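Local structure of hypothetical protein MerP (1OSD) at residues T4-V9 with T40-V45; I19-A24 with K59-A64; S26-V31 with A50-Q55. The protein probably binds mercuric ions in the periplasm as part of bacterial mercury resistance, and is seen here in its oxidized, disulfide-closed form. One frame throughout, in Å; residues are numbered along the deposited sequence. Where two conformers were deposited one is given.

Contact 1. Residues T4-V9 with T40-V45; sequences TVTLSV and TRQAVV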
loop_
_atom_site.group_PDB
_atom_site.type_symbol
_atom_site.label_atom_id
_atom_site.label_comp_id
_atom_site.label_asym_id
_atom_site.label_seq_id
_atom_site.Cartn_x
_atom_site.Cartn_y
_atom_site.Cartn_z
ATOM N N THR A 4 10.656 -1.303 4.504
ATOM C CA THR A 4 10.054 -1.733 3.283
ATOM C C THR A 4 9.130 -2.925 3.546
ATOM O O THR A 4 9.516 -3.949 4.066
ATOM C CB THR A 4 11.051 -1.954 2.152
ATOM O OG1 THR A 4 11.456 -0.674 1.598
ATOM C CG2 THR A 4 10.314 -2.430 0.957
ATOM N N VAL A 5 7.878 -2.764 3.158
ATOM C CA VAL A 5 6.860 -3.786 3.327
ATOM C C VAL A 5 6.129 -4.010 2.010
ATOM O O VAL A 5 5.877 -3.079 1.250
ATOM C CB VAL A 5 5.893 -3.398 4.437
ATOM C CG1 VAL A 5 5.047 -2.180 4.064
ATOM C CG2 VAL A 5 5.000 -4.621 4.878
ATOM N N THR A 6 5.813 -5.279 1.744
ATOM C CA THR A 6 4.978 -5.702 0.674
ATOM C C THR A 6 3.580 -6.083 1.144
ATOM O O THR A 6 3.378 -6.955 1.997
ATOM C CB THR A 6 5.592 -6.899 -0.123
ATOM O OG1 THR A 6 6.845 -6.523 -0.664
ATOM C CG2 THR A 6 4.733 -7.217 -1.331
ATOM N N LEU A 7 2.609 -5.544 0.413
ATOM C CA LEU A 7 1.216 -5.711 0.773
ATOM C C LEU A 7 0.536 -6.440 -0.310
ATOM O O LEU A 7 0.756 -6.210 -1.499
ATOM C CB LEU A 7 0.529 -4.381 1.038
ATOM C CG LEU A 7 1.072 -3.432 2.102
ATOM C CD1 LEU A 7 0.200 -2.120 2.219
ATOM C CD2 LEU A 7 1.256 -4.164 3.486
ATOM N N SER A 8 -0.297 -7.375 0.115
ATOM C CA SER A 8 -1.190 -8.103 -0.772
ATOM C C SER A 8 -2.495 -7.366 -0.863
ATOM O O SER A 8 -3.123 -7.135 0.161
ATOM C CB SER A 8 -1.363 -9.559 -0.331
ATOM O OG SER A 8 -0.094 -10.149 -0.441
ATOM N N VAL A 9 -2.972 -7.127 -2.091
ATOM C CA VAL A 9 -4.235 -6.360 -2.250
ATOM C C VAL A 9 -5.243 -7.119 -3.117
ATOM O O VAL A 9 -5.304 -6.876 -4.316
ATOM C CB VAL A 9 -3.954 -5.019 -2.778
ATOM C CG1 VAL A 9 -5.154 -4.156 -2.661
ATOM C CG2 VAL A 9 -2.721 -4.425 -2.075
ATOM N N THR A 40 0.312 -9.324 -9.605
ATOM C CA THR A 40 0.459 -10.072 -8.358
ATOM C C THR A 40 -0.285 -9.345 -7.276
ATOM O O THR A 40 -0.125 -9.684 -6.149
ATOM C CB THR A 40 1.914 -10.157 -8.008
ATOM O OG1 THR A 40 2.456 -8.833 -8.091
ATOM C CG2 THR A 40 2.620 -10.920 -9.046
ATOM N N ARG A 41 -1.139 -8.394 -7.643
ATOM C CA ARG A 41 -2.004 -7.723 -6.690
ATOM C C ARG A 41 -1.224 -7.344 -5.476
ATOM O O ARG A 41 -1.552 -7.691 -4.337
ATOM C CB ARG A 41 -3.136 -8.581 -6.321
ATOM C CG ARG A 41 -4.129 -8.778 -7.406
ATOM C CD ARG A 41 -5.206 -9.802 -7.075
ATOM N NE ARG A 41 -5.855 -10.202 -8.331
ATOM C CZ ARG A 41 -6.824 -11.122 -8.383
ATOM N NH1 ARG A 41 -7.317 -11.666 -7.254
ATOM N NH2 ARG A 41 -7.342 -11.436 -9.554
ATOM N N GLN A 42 -0.127 -6.611 -5.724
ATOM C CA GLN A 42 0.625 -6.161 -4.614
ATOM C C GLN A 42 1.131 -4.721 -4.671
ATOM O O GLN A 42 1.061 -4.070 -5.744
ATOM C CB GLN A 42 1.654 -7.195 -4.205
ATOM C CG GLN A 42 2.672 -7.672 -5.154
ATOM C CD GLN A 42 3.568 -8.809 -4.586
ATOM O OE1 GLN A 42 3.086 -9.881 -4.099
ATOM N NE2 GLN A 42 4.773 -8.628 -4.800
ATOM N N ALA A 43 1.452 -4.169 -3.495
ATOM C CA ALA A 43 2.085 -2.821 -3.336
ATOM C C ALA A 43 3.262 -2.942 -2.391
ATOM O O ALA A 43 3.107 -3.548 -1.284
ATOM C CB ALA A 43 1.048 -1.805 -2.798
ATOM N N VAL A 44 4.447 -2.396 -2.803
ATOM C CA VAL A 44 5.696 -2.401 -2.049
ATOM C C VAL A 44 5.913 -0.940 -1.581
ATOM O O VAL A 44 6.032 -0.006 -2.418
ATOM C CB VAL A 44 7.016 -2.844 -2.944
ATOM C CG1 VAL A 44 8.362 -2.739 -2.117
ATOM C CG2 VAL A 44 6.833 -4.195 -3.814
ATOM N N VAL A 45 5.907 -0.745 -0.253
ATOM C CA VAL A 45 5.864 0.583 0.361
ATOM C C VAL A 45 7.070 0.742 1.195
ATOM O O VAL A 45 7.363 -0.091 2.050
ATOM C CB VAL A 45 4.655 0.733 1.293
ATOM C CG1 VAL A 45 4.554 2.173 1.839
ATOM C CG2 VAL A 45 3.389 0.251 0.649
#
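V5 and V45 face each other as a hydrogen-bonded pair in the antiparallel pairing of strands 4-8 and 42-45, their axes 4.6 Å apart at closest approach. V5 N donates a hydrogen bond to V45 O at 2.9 Å, and V45 N donates one to V5 O at 2.8 Å. The pattern returns at L7 and A43, where L7 N reaches A43 O at 2.7 Å. These four side chains share the packed face of the sheet. V5 and V45 point the same way, side by side; a chi1 of 67° sets V5 CG1 between the backbone N and the carbonyl carbon and brings it to 4.0 Å from V45 CB. Above this face lie the two helices: L57 touches both valines, T58 meets L7, and V21 and I25 press on A43.

The other face, with T6, S8, Q42 and V44, lacks the helix cover and is more exposed to solvent. T6 CG2 lies obliquely across the amide of Q42, 3.7 Å from NE2; Q42 OE1 makes a weak hydrogen bond with K71 NZ, and K71 also touches T6 and S8. Beside V44, T4 CG2 meets V44 CG1 at 3.7 Å, while T4 OG1 turns to T46 OG1. Past the regular strands, V9 N still bonds to R41 O at 2.7 Å, tilted 33° from the carbonyl plane, whereas the extended R41 side chain leads outward. R41 and Q42 together face T37 in a G1 beta bulge. This central strand pair, packed on one face and barer on the other, is typical of the ferredoxin-like fold of heavy-metal-associated domains.

Contact 2. Residues I19-A24 with K59-A64; sequences ITVKKA and KATADA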
loop_
_atom_site.group_PDB
_atom_site.type_symbol
_atom_site.label_atom_id
_atom_site.label_comp_id
_atom_site.label_asym_id
_atom_site.label_seq_id
_atom_site.Cartn_x
_atom_site.Cartn_y
_atom_site.Cartn_z
ATOM N N ILE A 19 -3.393 2.273 -9.505
ATOM C CA ILE A 19 -3.192 3.678 -9.241
ATOM C C ILE A 19 -4.022 4.213 -8.090
ATOM O O ILE A 19 -3.552 5.068 -7.319
ATOM C CB ILE A 19 -3.319 4.461 -10.542
ATOM C CG1 ILE A 19 -2.041 4.140 -11.410
ATOM C CG2 ILE A 19 -3.557 5.958 -10.259
ATOM C CD1 ILE A 19 -1.733 5.082 -12.478
ATOM N N THR A 20 -5.169 3.627 -7.911
ATOM C CA THR A 20 -6.040 3.951 -6.838
ATOM C C THR A 20 -5.292 3.671 -5.557
ATOM O O THR A 20 -5.349 4.472 -4.611
ATOM C CB THR A 20 -7.382 3.212 -6.907
ATOM O OG1 THR A 20 -8.183 3.661 -8.022
ATOM C CG2 THR A 20 -8.243 3.548 -5.616
ATOM N N VAL A 21 -4.608 2.554 -5.517
ATOM C CA VAL A 21 -3.946 2.033 -4.302
ATOM C C VAL A 21 -2.692 2.844 -4.033
ATOM O O VAL A 21 -2.489 3.320 -2.928
ATOM C CB VAL A 21 -3.673 0.517 -4.357
ATOM C CG1 VAL A 21 -2.615 0.049 -3.099
ATOM C CG2 VAL A 21 -5.023 -0.376 -4.485
ATOM N N LYS A 22 -1.915 3.094 -5.092
ATOM C CA LYS A 22 -0.730 3.800 -5.056
ATOM C C LYS A 22 -1.060 5.182 -4.471
ATOM O O LYS A 22 -0.410 5.595 -3.514
ATOM C CB LYS A 22 -0.138 3.925 -6.457
ATOM C CG LYS A 22 1.251 4.691 -6.516
ATOM C CD LYS A 22 1.829 4.538 -7.942
ATOM C CE LYS A 22 3.307 4.579 -8.161
ATOM N NZ LYS A 22 4.181 5.247 -7.130
ATOM N N LYS A 23 -2.004 5.910 -5.054
ATOM C CA LYS A 23 -2.404 7.222 -4.553
ATOM C C LYS A 23 -2.745 7.205 -3.054
ATOM O O LYS A 23 -2.173 7.981 -2.255
ATOM C CB LYS A 23 -3.621 7.790 -5.310
ATOM C CG LYS A 23 -3.274 8.146 -6.744
ATOM C CD LYS A 23 -4.219 9.165 -7.439
ATOM C CE LYS A 23 -3.834 9.315 -9.002
ATOM N NZ LYS A 23 -5.033 9.597 -9.868
ATOM N N ALA A 24 -3.677 6.305 -2.683
ATOM C CA ALA A 24 -4.029 6.164 -1.267
ATOM C C ALA A 24 -2.866 5.957 -0.339
ATOM O O ALA A 24 -2.732 6.689 0.685
ATOM C CB ALA A 24 -5.142 5.077 -1.063
ATOM N N LYS A 59 -4.898 0.453 6.672
ATOM C CA LYS A 59 -6.115 1.271 6.812
ATOM C C LYS A 59 -6.243 2.163 5.594
ATOM O O LYS A 59 -7.287 2.284 5.035
ATOM C CB LYS A 59 -6.174 2.068 8.102
ATOM C CG LYS A 59 -7.084 3.317 8.085
ATOM C CD LYS A 59 -8.482 3.243 8.831
ATOM C CE LYS A 59 -8.778 4.589 9.661
ATOM N NZ LYS A 59 -8.641 5.919 8.912
ATOM N N ALA A 60 -5.196 2.812 5.120
ATOM C CA ALA A 60 -5.400 3.684 3.986
ATOM C C ALA A 60 -6.009 2.941 2.760
ATOM O O ALA A 60 -6.776 3.524 1.933
ATOM C CB ALA A 60 -4.040 4.308 3.603
ATOM N N THR A 61 -5.524 1.704 2.518
ATOM C CA THR A 61 -5.950 0.926 1.329
ATOM C C THR A 61 -7.398 0.511 1.518
ATOM O O THR A 61 -8.241 0.648 0.577
ATOM C CB THR A 61 -5.025 -0.288 1.023
ATOM O OG1 THR A 61 -5.101 -1.316 2.031
ATOM C CG2 THR A 61 -3.532 0.150 1.001
ATOM N N ALA A 62 -7.731 0.112 2.753
ATOM C CA ALA A 62 -9.128 -0.396 2.974
ATOM C C ALA A 62 -10.100 0.759 2.794
ATOM O O ALA A 62 -11.136 0.646 2.111
ATOM C CB ALA A 62 -9.315 -1.021 4.378
ATOM N N ASP A 63 -9.702 1.928 3.274
ATOM C CA ASP A 63 -10.483 3.161 3.091
ATOM C C ASP A 63 -10.797 3.420 1.628
ATOM O O ASP A 63 -11.953 3.784 1.231
ATOM C CB ASP A 63 -9.728 4.357 3.735
ATOM C CG ASP A 63 -9.916 4.428 5.253
ATOM O OD1 ASP A 63 -10.675 3.609 5.775
ATOM O OD2 ASP A 63 -9.355 5.296 6.006
ATOM N N ALA A 64 -9.782 3.193 0.781
ATOM C CA ALA A 64 -9.951 3.413 -0.600
ATOM C C ALA A 64 -10.693 2.288 -1.299
ATOM O O ALA A 64 -10.912 2.383 -2.515
ATOM C CB ALA A 64 -8.581 3.614 -1.255
#
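The carbonyl groups of A60 and A24 each receive the other residue's methyl from one side of the peptide plane. A24 CB stands off one face of the A60 peptide, beyond the oxygen, 3.7 Å from A60 O; A64 N, which bonds to that same oxygen within the helix, approaches from the opposite side of the plane. In return A60 CB lies over the face of the A24 carbonyl, 4.0 Å from A24 O. The carboxylate of D63 stands apart on the outer side of its helix. Its OD2 takes the ammonium of K59 one turn back through the syn lone pair, K59 NZ to D63 OD2 3.1 Å, in a salt bridge on the exposed surface.

The alanine exchange lets the backbones come close, with CA atoms 6.0 Å apart for A24 and A60. A24 CB also meets A64 CB methyl to methyl at 3.7 Å, and no hydrogen bond crosses between the segments. Helices 17-26 and 54-63 are the two that cover one face of the four-stranded sheet in the ferredoxin-like fold, and here small residues form their seam. Toward the sheet the fit is slacker: V21 CG1, anti to the backbone N (chi1 168°), reaches T61 CG2 at 4.2 Å. The buried hydroxyl of T61 is turned elsewhere, bonded to T58 O, Y66 O and S68 OG, which ties the helix to the loop that follows it. Y66 touches V21 and T20 as well. T20 CG2 is only loosely placed, 4.4 Å from A64 CB; its side chain lies near, without touching, the disulfide-linked C14 and C17.

Contact 3. Residues S26-V31 with A50-Q55; sequences SKVEGV and AKTSVQ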
loop_
_atom_site.group_PDB
_atom_site.type_symbol
_atom_site.label_atom_id
_atom_site.label_comp_id
_atom_site.label_asym_id
_atom_site.label_seq_id
_atom_site.Cartn_x
_atom_site.Cartn_y
_atom_site.Cartn_z
ATOM N N SER A 26 0.418 6.749 -0.937
ATOM C CA SER A 26 1.387 7.791 -1.125
ATOM C C SER A 26 0.985 9.048 -0.343
ATOM O O SER A 26 1.854 9.822 0.054
ATOM C CB SER A 26 1.568 8.083 -2.636
ATOM O OG SER A 26 2.363 7.059 -3.276
ATOM N N LYS A 27 -0.328 9.248 -0.156
ATOM C CA LYS A 27 -0.856 10.325 0.692
ATOM C C LYS A 27 -0.489 10.190 2.178
ATOM O O LYS A 27 -0.545 11.185 2.906
ATOM C CB LYS A 27 -2.394 10.445 0.577
ATOM C CG LYS A 27 -2.911 11.230 -0.699
ATOM C CD LYS A 27 -4.345 11.924 -0.461
ATOM C CE LYS A 27 -5.610 11.001 -0.700
ATOM N NZ LYS A 27 -5.812 9.734 0.206
ATOM N N VAL A 28 -0.120 8.998 2.638
ATOM C CA VAL A 28 0.210 8.769 4.056
ATOM C C VAL A 28 1.515 9.404 4.397
ATOM O O VAL A 28 2.531 9.083 3.807
ATOM C CB VAL A 28 0.194 7.296 4.415
ATOM C CG1 VAL A 28 0.557 7.070 5.888
ATOM C CG2 VAL A 28 -1.296 6.737 4.207
ATOM N N GLU A 29 1.425 10.374 5.302
ATOM C CA GLU A 29 2.594 11.071 5.809
ATOM C C GLU A 29 3.611 10.024 6.338
ATOM O O GLU A 29 3.287 9.176 7.202
ATOM C CB GLU A 29 2.313 12.147 6.906
ATOM C CG GLU A 29 3.569 13.022 7.213
ATOM C CD GLU A 29 4.102 13.809 6.012
ATOM O OE1 GLU A 29 3.343 14.222 5.072
ATOM O OE2 GLU A 29 5.293 14.066 6.012
ATOM N N GLY A 30 4.772 10.067 5.704
ATOM C CA GLY A 30 5.938 9.348 6.185
ATOM C C GLY A 30 6.279 8.265 5.201
ATOM O O GLY A 30 7.292 7.611 5.323
ATOM N N VAL A 31 5.420 8.111 4.181
ATOM C CA VAL A 31 5.763 7.231 3.082
ATOM C C VAL A 31 6.670 7.922 2.016
ATOM O O VAL A 31 6.442 9.060 1.590
ATOM C CB VAL A 31 4.538 6.711 2.420
ATOM C CG1 VAL A 31 4.895 6.022 1.116
ATOM C CG2 VAL A 31 3.780 5.866 3.358
ATOM N N ALA A 50 8.902 5.651 12.270
ATOM C CA ALA A 50 8.714 6.666 13.236
ATOM C C ALA A 50 7.563 7.567 12.917
ATOM O O ALA A 50 7.169 8.330 13.820
ATOM C CB ALA A 50 9.959 7.575 13.302
ATOM N N LYS A 51 7.120 7.579 11.664
ATOM C CA LYS A 51 6.055 8.488 11.176
ATOM C C LYS A 51 4.756 7.791 10.901
ATOM O O LYS A 51 3.652 8.429 10.971
ATOM C CB LYS A 51 6.537 9.201 9.879
ATOM C CG LYS A 51 7.657 10.225 10.175
ATOM C CD LYS A 51 8.526 10.494 9.067
ATOM C CE LYS A 51 9.636 11.623 9.302
ATOM N NZ LYS A 51 9.545 12.743 8.280
ATOM N N THR A 52 4.851 6.509 10.531
ATOM C CA THR A 52 3.678 5.730 10.234
ATOM C C THR A 52 3.931 4.248 10.436
ATOM O O THR A 52 5.017 3.855 10.893
ATOM C CB THR A 52 3.127 6.112 8.783
ATOM O OG1 THR A 52 1.816 5.571 8.597
ATOM C CG2 THR A 52 3.977 5.542 7.608
ATOM N N SER A 53 2.940 3.410 10.127
ATOM C CA SER A 53 3.085 1.966 10.377
ATOM C C SER A 53 2.286 1.138 9.421
ATOM O O SER A 53 1.481 1.671 8.656
ATOM C CB SER A 53 2.644 1.661 11.831
ATOM O OG SER A 53 1.295 1.938 11.941
ATOM N N VAL A 54 2.489 -0.171 9.442
ATOM C CA VAL A 54 1.844 -1.064 8.506
ATOM C C VAL A 54 0.339 -1.007 8.666
ATOM O O VAL A 54 -0.390 -1.070 7.641
ATOM C CB VAL A 54 2.383 -2.558 8.660
ATOM C CG1 VAL A 54 1.499 -3.562 7.967
ATOM C CG2 VAL A 54 3.905 -2.667 8.246
ATOM N N GLN A 55 -0.138 -0.882 9.911
ATOM C CA GLN A 55 -1.552 -0.762 10.157
ATOM C C GLN A 55 -2.157 0.500 9.567
ATOM O O GLN A 55 -3.242 0.467 9.052
ATOM C CB GLN A 55 -1.880 -0.984 11.644
ATOM C CG GLN A 55 -2.688 0.099 12.369
ATOM C CD GLN A 55 -4.174 0.126 12.021
ATOM O OE1 GLN A 55 -4.766 -0.928 11.645
ATOM N NE2 GLN A 55 -4.785 1.322 12.102
HETATM O O HOH W 1 7.827 12.550 5.837
#
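K51 lays the start of its side chain against G30, K51 CB to G30 CA 3.7 Å, with CD of the lysine also near that CA. Farther out the chain bends at its last torsion, and in the conformer given a water links K51 NZ to E29 OE2, 3.0 Å from each. K51 NZ and E29 OE2 themselves stay 5.0 Å apart, and because K51 has a second modelled position this bridge is doubtful. Next comes T52, the buried residue of the contact. Its OG1, anti to the backbone N (chi1 -167°), is pressed to 3.3 Å from V28 CG1, the two side chains crossing at about a right angle. T52 CB meanwhile rests 3.5 Å from E29 O, and F47 of strand 42-48 touches T52 as well.

What T52 and K51 pack against is a type II beta turn, V28 to V31, closed by V31 N to V28 O at 3.1 Å. It joins helix 17-26 to strand 31-37, the first helix-to-strand connection of the ferredoxin-like fold. G30 holds the third position of the turn with a positive phi of 113°, a backbone shape that comes easily to glycine, and its bare CA also lets K51 CB come so near; its backbone bonds to D48. After T52 the chain turns away from this loop: S53 takes the N-cap position, and at V54 helix 54-63 begins, V54 packing on F47.

How the contacts relate
The three contacts belong to one small domain: a sheet, a helix pair on it, and a loop contact toward its end. Contact 1 supplies the sheet floor and contact 2 the helix pair, their centres about 12 Å apart; V21 CG1 of contact 2 reaches A43 CB at 4.1 Å, and V21 CG2 reaches V9 CG1 at 4.2 Å. Contact 3 lies about 14 Å from contact 1 between centres, yet V31 CG1 packs on V45 CG1 at 3.9 Å. V28 CG2 and A60 CB, 3.7 Å apart, join contacts 3 and 2. V9 and T20 bring contacts 1 and 2 near the C14-C17 disulfide, the probable mercury-binding pair when reduced.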